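Side-chain contacts in ATP-dependent DNA helicase RecQ (Porphyromonas gingivalis, PDB 3IUO), which probably couples ATP hydrolysis to 3'-5' unwinding of duplex DNA, this chain being the C-terminal piece with a RecQ-type helix-turn-helix domain: residues B[42-45]-B[46-50]; B[21-24]-B[25-29]. All blocks are in the same frame, centred on the assembly; numbering follows the deposited sequence.

Contact 1. Residues B[42-45]-B[46-50]; sequences HGLD and FPELL
Asp45 and Glu48 grip each other reciprocally at the start of helix 46-58. With CG between the backbone N and the carbonyl carbon (chi1 66°), the carboxylate of Asp45 is held over the first helical turn, where its OD2 accepts from Glu48 N at 3.0 Å, the donor nearly in line with the C-O bond. In return Glu48 OE1 takes the backbone N-H of Asp45 at 2.9 Å; the bond is straight (165°), but OE1 is met on its anti side, 29° out of the carboxylate plane. The two acid chains cross at about a right angle, with Asp45 OD2 3.3 Å from Glu48 OE1, a pairing of like charges that the amide donors and the positive end of the helix dipole probably ease. The first regular turn then closes with Leu49 N bonded to Asp45 O at 3.0 Å. Behind the polar pair, Leu44 lays CD1 across Leu49, 4.1 Å from Leu49 CD1, and Leu49 in turn packs on Leu35, Ile38 and Ala39 of helix 35-41. Gly43, with positive phi, is the C-prime residue of the Schellman motif that ends that helix. A Schellman motif, one intervening residue and then a capping box make up the short connection between helices 35-41 and 46-58 of this helix-turn-helix domain.

Contact 2. Residues B[21-24]-B[25-29]; sequences MKVS and IVQQI
Met21, a selenomethionine, has CG opposite its own amide nitrogen (chi1 -179°), whereas Ile25 holds CG1 beside its nitrogen (chi1 -71°), and the two side chains run side by side, pointing the same way. In this position Ile25 CG1 lies over the carbonyl of Met21, 3.3 Å from Met21 O, and Ile25 CD1 comes to 4.0 Å from Met21 CG. One residue further round, Val26 places CG2 3.3 Å from Lys22 O. Val23 and Gln27 repeat the parallel arrangement on an exposed face, where the aliphatic CG of Gln27 passes Val23 O and the amide end lies alongside Val23 CG1. Beneath these pairs the backbone bonds are regular, from Ile25 N to Met21 O (2.9 Å) through to Gln28 N to Ser24 O (2.8 Å). Around helix 15-30, Ile25 and Ile29 meet Ile38 of helix 35-41, while Met21 and Lys22 reach Glu52 and Val26 meets Ile56, both on helix 46-58; the Met21, Ile25 and Ile29 side of the helix thus faces helices 35-41 and 46-58, while the Val23-Gln27 pair lies on the exposed side.

Contact 1 spans the connection after helix 35-41 and the first turn of helix 46-58, and contact 2 an uninterrupted run of helix 15-30, yet both belong to the same helix-turn-helix region. In 42-50 carboxylates accept from backbone amides that have no carbonyl of a preceding helical turn to bond to; in 21-29 such carbonyls serve the amides, and side chains add mainly apolar contact. Contact 1 is partly buried, with Leu44 and Leu49 inside and its acids exposed; contact 2 is a surface contact with Ile25 its one buried touching residue. His42 joins them by packing on Met21, Ser24 and Ile25; a hydrogen bond to the Gln28 side chain is probable.

Contact 1. Residues B[42-45]-B[46-50]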
ATOM      1  N   HIS B  42      11.055 -18.961  16.712  1.00 15.34           N
ATOM      2  CA  HIS B  42      10.450 -17.897  17.523  1.00 15.03           C
ATOM      3  C   HIS B  42       9.041 -18.232  18.028  1.00 15.21           C
ATOM      4  O   HIS B  42       8.331 -17.363  18.547  1.00 15.79           O
ATOM      5  CB  HIS B  42      10.447 -16.584  16.741  1.00 15.54           C
ATOM      6  CG  HIS B  42      11.815 -16.030  16.511  1.00 14.08           C
ATOM      7  ND1 HIS B  42      12.587 -15.525  17.533  1.00 14.21           N
ATOM      8  CD2 HIS B  42      12.554 -15.908  15.381  1.00 14.07           C
ATOM      9  CE1 HIS B  42      13.743 -15.113  17.042  1.00 13.87           C
ATOM     10  NE2 HIS B  42      13.749 -15.340  15.742  1.00 13.17           N
ATOM     11  N   GLY B  43       8.635 -19.489  17.865  1.00 15.03           N
ATOM     12  CA  GLY B  43       7.304 -19.936  18.294  1.00 15.09           C
ATOM     13  C   GLY B  43       6.194 -19.241  17.523  1.00 15.24           C
ATOM     14  O   GLY B  43       5.114 -18.993  18.061  1.00 15.49           O
ATOM     15  N   LEU B  44       6.470 -18.907  16.261  1.00 15.09           N
ATOM     16  CA  LEU B  44       5.478 -18.247  15.419  1.00 15.29           C
ATOM     17  C   LEU B  44       4.924 -19.220  14.389  1.00 15.70           C
ATOM     18  O   LEU B  44       5.639 -20.120  13.933  1.00 16.48           O
ATOM     19  CB  LEU B  44       6.121 -17.055  14.686  1.00 15.39           C
ATOM     20  CG  LEU B  44       6.767 -15.934  15.501  1.00 15.16           C
ATOM     21  CD1 LEU B  44       7.512 -14.975  14.554  1.00 14.65           C
ATOM     22  CD2 LEU B  44       5.755 -15.177  16.349  1.00 17.57           C
ATOM     23  N   ASP B  45       3.654 -19.054  14.012  1.00 15.52           N
ATOM     24  CA  ASP B  45       3.183 -19.744  12.814  1.00 15.08           C
ATOM     25  C   ASP B  45       3.623 -18.911  11.604  1.00 14.36           C
ATOM     26  O   ASP B  45       4.104 -17.773  11.766  1.00 14.64           O
ATOM     27  CB  ASP B  45       1.680 -20.086  12.829  1.00 15.61           C
ATOM     28  CG  ASP B  45       0.780 -18.880  12.807  1.00 16.24           C
ATOM     29  OD1 ASP B  45      -0.426 -19.043  13.110  1.00 17.75           O
ATOM     30  OD2 ASP B  45       1.238 -17.778  12.459  1.00 17.23           O
ATOM     31  N   PHE B  46       3.510 -19.479  10.408  1.00 13.86           N
ATOM     32  CA  PHE B  46       4.074 -18.819   9.232  1.00 12.63           C
ATOM     33  C   PHE B  46       3.491 -17.421   8.977  1.00 12.52           C
ATOM     34  O   PHE B  46       4.240 -16.455   8.776  1.00 12.18           O
ATOM     35  CB  PHE B  46       3.988 -19.707   7.982  1.00 12.81           C
ATOM     36  CG  PHE B  46       4.926 -19.279   6.896  1.00 11.37           C
ATOM     37  CD1 PHE B  46       6.288 -19.496   7.020  1.00  8.93           C
ATOM     38  CD2 PHE B  46       4.453 -18.636   5.764  1.00 11.77           C
ATOM     39  CE1 PHE B  46       7.164 -19.078   6.034  1.00 11.90           C
ATOM     40  CE2 PHE B  46       5.318 -18.211   4.776  1.00 12.18           C
ATOM     41  CZ  PHE B  46       6.680 -18.442   4.900  1.00 12.09           C
ATOM     42  N   PRO B  47       2.152 -17.292   9.015  1.00 12.39           N
ATOM     43  CA  PRO B  47       1.605 -15.954   8.780  1.00 12.27           C
ATOM     44  C   PRO B  47       2.041 -14.914   9.810  1.00 11.85           C
ATOM     45  O   PRO B  47       2.229 -13.743   9.445  1.00 11.94           O
ATOM     46  CB  PRO B  47       0.097 -16.181   8.849  1.00 11.92           C
ATOM     47  CG  PRO B  47      -0.070 -17.594   8.497  1.00 13.11           C
ATOM     48  CD  PRO B  47       1.082 -18.297   9.118  1.00 12.54           C
ATOM     49  N   GLU B  48       2.218 -15.330  11.062  1.00 12.22           N
ATOM     50  CA  GLU B  48       2.743 -14.436  12.089  1.00 11.78           C
ATOM     51  C   GLU B  48       4.171 -14.020  11.758  1.00 11.77           C
ATOM     52  O   GLU B  48       4.537 -12.868  11.969  1.00 11.60           O
ATOM     53  CB  GLU B  48       2.716 -15.086  13.472  1.00 12.08           C
ATOM     54  CG  GLU B  48       1.322 -15.262  14.083  1.00 14.12           C
ATOM     55  CD  GLU B  48       1.307 -16.172  15.319  1.00 16.97           C
ATOM     56  OE1 GLU B  48       2.215 -17.017  15.491  1.00 18.62           O
ATOM     57  OE2 GLU B  48       0.357 -16.060  16.118  1.00 17.70           O
ATOM     58  N   LEU B  49       4.977 -14.949  11.260  1.00 10.83           N
ATOM     59  CA  LEU B  49       6.333 -14.570  10.829  1.00 11.66           C
ATOM     60  C   LEU B  49       6.274 -13.537   9.696  1.00 11.31           C
ATOM     61  O   LEU B  49       6.990 -12.531   9.722  1.00 11.03           O
ATOM     62  CB  LEU B  49       7.158 -15.799  10.433  1.00 11.83           C
ATOM     63  CG  LEU B  49       8.557 -15.422   9.931  1.00 15.62           C
ATOM     64  CD1 LEU B  49       9.373 -14.644  10.971  1.00 16.16           C
ATOM     65  CD2 LEU B  49       9.254 -16.649   9.484  1.00 18.86           C
ATOM     66  N   LEU B  50       5.409 -13.782   8.711  1.00 12.37           N
ATOM     67  CA  LEU B  50       5.231 -12.844   7.618  1.00 11.48           C
ATOM     68  C   LEU B  50       4.900 -11.454   8.130  1.00 11.24           C
ATOM     69  O   LEU B  50       5.430 -10.462   7.603  1.00 10.32           O
ATOM     70  CB  LEU B  50       4.170 -13.323   6.617  1.00 12.99           C
ATOM     71  CG  LEU B  50       4.520 -14.559   5.771  1.00 12.82           C
ATOM     72  CD1 LEU B  50       3.299 -15.012   4.980  1.00 12.87           C
ATOM     73  CD2 LEU B  50       5.695 -14.311   4.845  1.00 13.38           C
TER

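Contact 2. Residues B[21-24]-B[25-29]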
HETATM    1  N   MSE B  21      13.475  -9.486  18.995  1.00 10.91           N
HETATM    2  CA  MSE B  21      13.066 -10.604  18.158  1.00 10.72           C
HETATM    3  C   MSE B  21      13.248 -10.222  16.705  1.00 10.19           C
HETATM    4  O   MSE B  21      13.687 -11.036  15.901  1.00  9.00           O
HETATM    5  CB  MSE B  21      11.610 -11.000  18.416  1.00 11.06           C
HETATM    6  CG  MSE B  21      11.145 -12.204  17.576  1.00 15.34           C
HETATM    7 SE   MSE B  21       9.212 -12.521  17.682  1.00 25.98          SE
HETATM    8  CE  MSE B  21       8.641 -10.680  17.350  1.00 23.79           C
ATOM      9  N   LYS B  22      12.916  -8.976  16.377  1.00 10.04           N
ATOM     10  CA  LYS B  22      13.077  -8.501  15.018  1.00  9.89           C
ATOM     11  C   LYS B  22      14.539  -8.401  14.616  1.00 10.39           C
ATOM     12  O   LYS B  22      14.899  -8.730  13.492  1.00  9.34           O
ATOM     13  CB  LYS B  22      12.333  -7.181  14.800  1.00 10.04           C
ATOM     14  CG  LYS B  22      10.791  -7.337  14.766  1.00 10.70           C
ATOM     15  CD  LYS B  22      10.042  -6.011  14.572  1.00 14.20           C
ATOM     16  CE  LYS B  22       9.997  -5.185  15.849  1.00 16.84           C
ATOM     17  NZ  LYS B  22       9.251  -3.925  15.595  1.00 16.87           N
ATOM     18  N   VAL B  23      15.387  -7.995  15.562  1.00 10.52           N
ATOM     19  CA  VAL B  23      16.813  -7.932  15.288  1.00 11.65           C
ATOM     20  C   VAL B  23      17.298  -9.350  14.962  1.00 11.63           C
ATOM     21  O   VAL B  23      18.077  -9.529  14.012  1.00 13.03           O
ATOM     22  CB  VAL B  23      17.596  -7.304  16.460  1.00 11.03           C
ATOM     23  CG1 VAL B  23      19.102  -7.614  16.333  1.00 11.96           C
ATOM     24  CG2 VAL B  23      17.357  -5.789  16.521  1.00 12.33           C
ATOM     25  N   SER B  24      16.838 -10.336  15.750  1.00 11.91           N
ATOM     26  CA  SER B  24      17.194 -11.742  15.539  0.50 12.29           C
ATOM     27  C   SER B  24      16.726 -12.234  14.177  1.00 12.69           C
ATOM     28  O   SER B  24      17.469 -12.892  13.458  1.00 12.30           O
ATOM     29  CB  SER B  24      16.600 -12.625  16.640  0.50 12.30           C
ATOM     30  OG  SER B  24      17.271 -12.429  17.868  0.50 12.67           O
ATOM     31  N   ILE B  25      15.492 -11.889  13.807  1.00 12.75           N
ATOM     32  CA  ILE B  25      14.935 -12.314  12.505  1.00 12.58           C
ATOM     33  C   ILE B  25      15.773 -11.782  11.332  1.00 12.88           C
ATOM     34  O   ILE B  25      16.051 -12.507  10.365  1.00 13.37           O
ATOM     35  CB  ILE B  25      13.453 -11.912  12.371  1.00 12.61           C
ATOM     36  CG1 ILE B  25      12.614 -12.799  13.308  1.00 11.78           C
ATOM     37  CG2 ILE B  25      12.944 -12.117  10.947  1.00 13.36           C
ATOM     38  CD1 ILE B  25      11.194 -12.271  13.564  1.00 11.45           C
ATOM     39  N   VAL B  26      16.162 -10.518  11.422  1.00 13.08           N
ATOM     40  CA  VAL B  26      16.996  -9.899  10.389  1.00 11.75           C
ATOM     41  C   VAL B  26      18.327 -10.641  10.284  1.00 12.51           C
ATOM     42  O   VAL B  26      18.804 -10.921   9.193  1.00 11.62           O
ATOM     43  CB  VAL B  26      17.193  -8.403  10.687  1.00 12.34           C
ATOM     44  CG1 VAL B  26      18.239  -7.799   9.743  1.00 10.17           C
ATOM     45  CG2 VAL B  26      15.870  -7.675  10.555  1.00 13.29           C
ATOM     46  N   GLN B  27      18.904 -10.984  11.436  1.00 12.76           N
ATOM     47  CA  GLN B  27      20.176 -11.704  11.435  1.00 13.17           C
ATOM     48  C   GLN B  27      20.008 -13.087  10.819  1.00 12.94           C
ATOM     49  O   GLN B  27      20.863 -13.527  10.039  1.00 12.08           O
ATOM     50  CB  GLN B  27      20.735 -11.793  12.855  1.00 13.84           C
ATOM     51  CG  GLN B  27      21.188 -10.443  13.400  1.00 16.75           C
ATOM     52  CD  GLN B  27      21.628 -10.492  14.862  1.00 21.05           C
ATOM     53  OE1 GLN B  27      21.242 -11.392  15.621  1.00 24.17           O
ATOM     54  NE2 GLN B  27      22.421  -9.506  15.267  1.00 22.41           N
ATOM     55  N   GLN B  28      18.907 -13.764  11.170  1.00 12.60           N
ATOM     56  CA  GLN B  28      18.586 -15.077  10.602  1.00 12.62           C
ATOM     57  C   GLN B  28      18.438 -15.015   9.081  1.00 12.80           C
ATOM     58  O   GLN B  28      18.958 -15.869   8.356  1.00 13.66           O
ATOM     59  CB  GLN B  28      17.336 -15.681  11.250  1.00 13.09           C
ATOM     60  CG  GLN B  28      17.610 -16.267  12.642  1.00 13.84           C
ATOM     61  CD  GLN B  28      16.326 -16.501  13.409  1.00 12.90           C
ATOM     62  OE1 GLN B  28      15.531 -15.569  13.634  1.00 15.25           O
ATOM     63  NE2 GLN B  28      16.103 -17.735  13.812  1.00 18.63           N
ATOM     64  N   ILE B  29      17.761 -13.980   8.594  1.00 12.65           N
ATOM     65  CA  ILE B  29      17.549 -13.864   7.164  1.00 12.58           C
ATOM     66  C   ILE B  29      18.883 -13.604   6.488  1.00 12.49           C
ATOM     67  O   ILE B  29      19.164 -14.170   5.438  1.00 13.36           O
ATOM     68  CB  ILE B  29      16.528 -12.769   6.822  1.00 11.70           C
ATOM     69  CG1 ILE B  29      15.098 -13.236   7.200  1.00 10.70           C
ATOM     70  CG2 ILE B  29      16.589 -12.412   5.330  1.00 13.00           C
ATOM     71  CD1 ILE B  29      14.048 -12.134   7.173  1.00  8.72           C
TER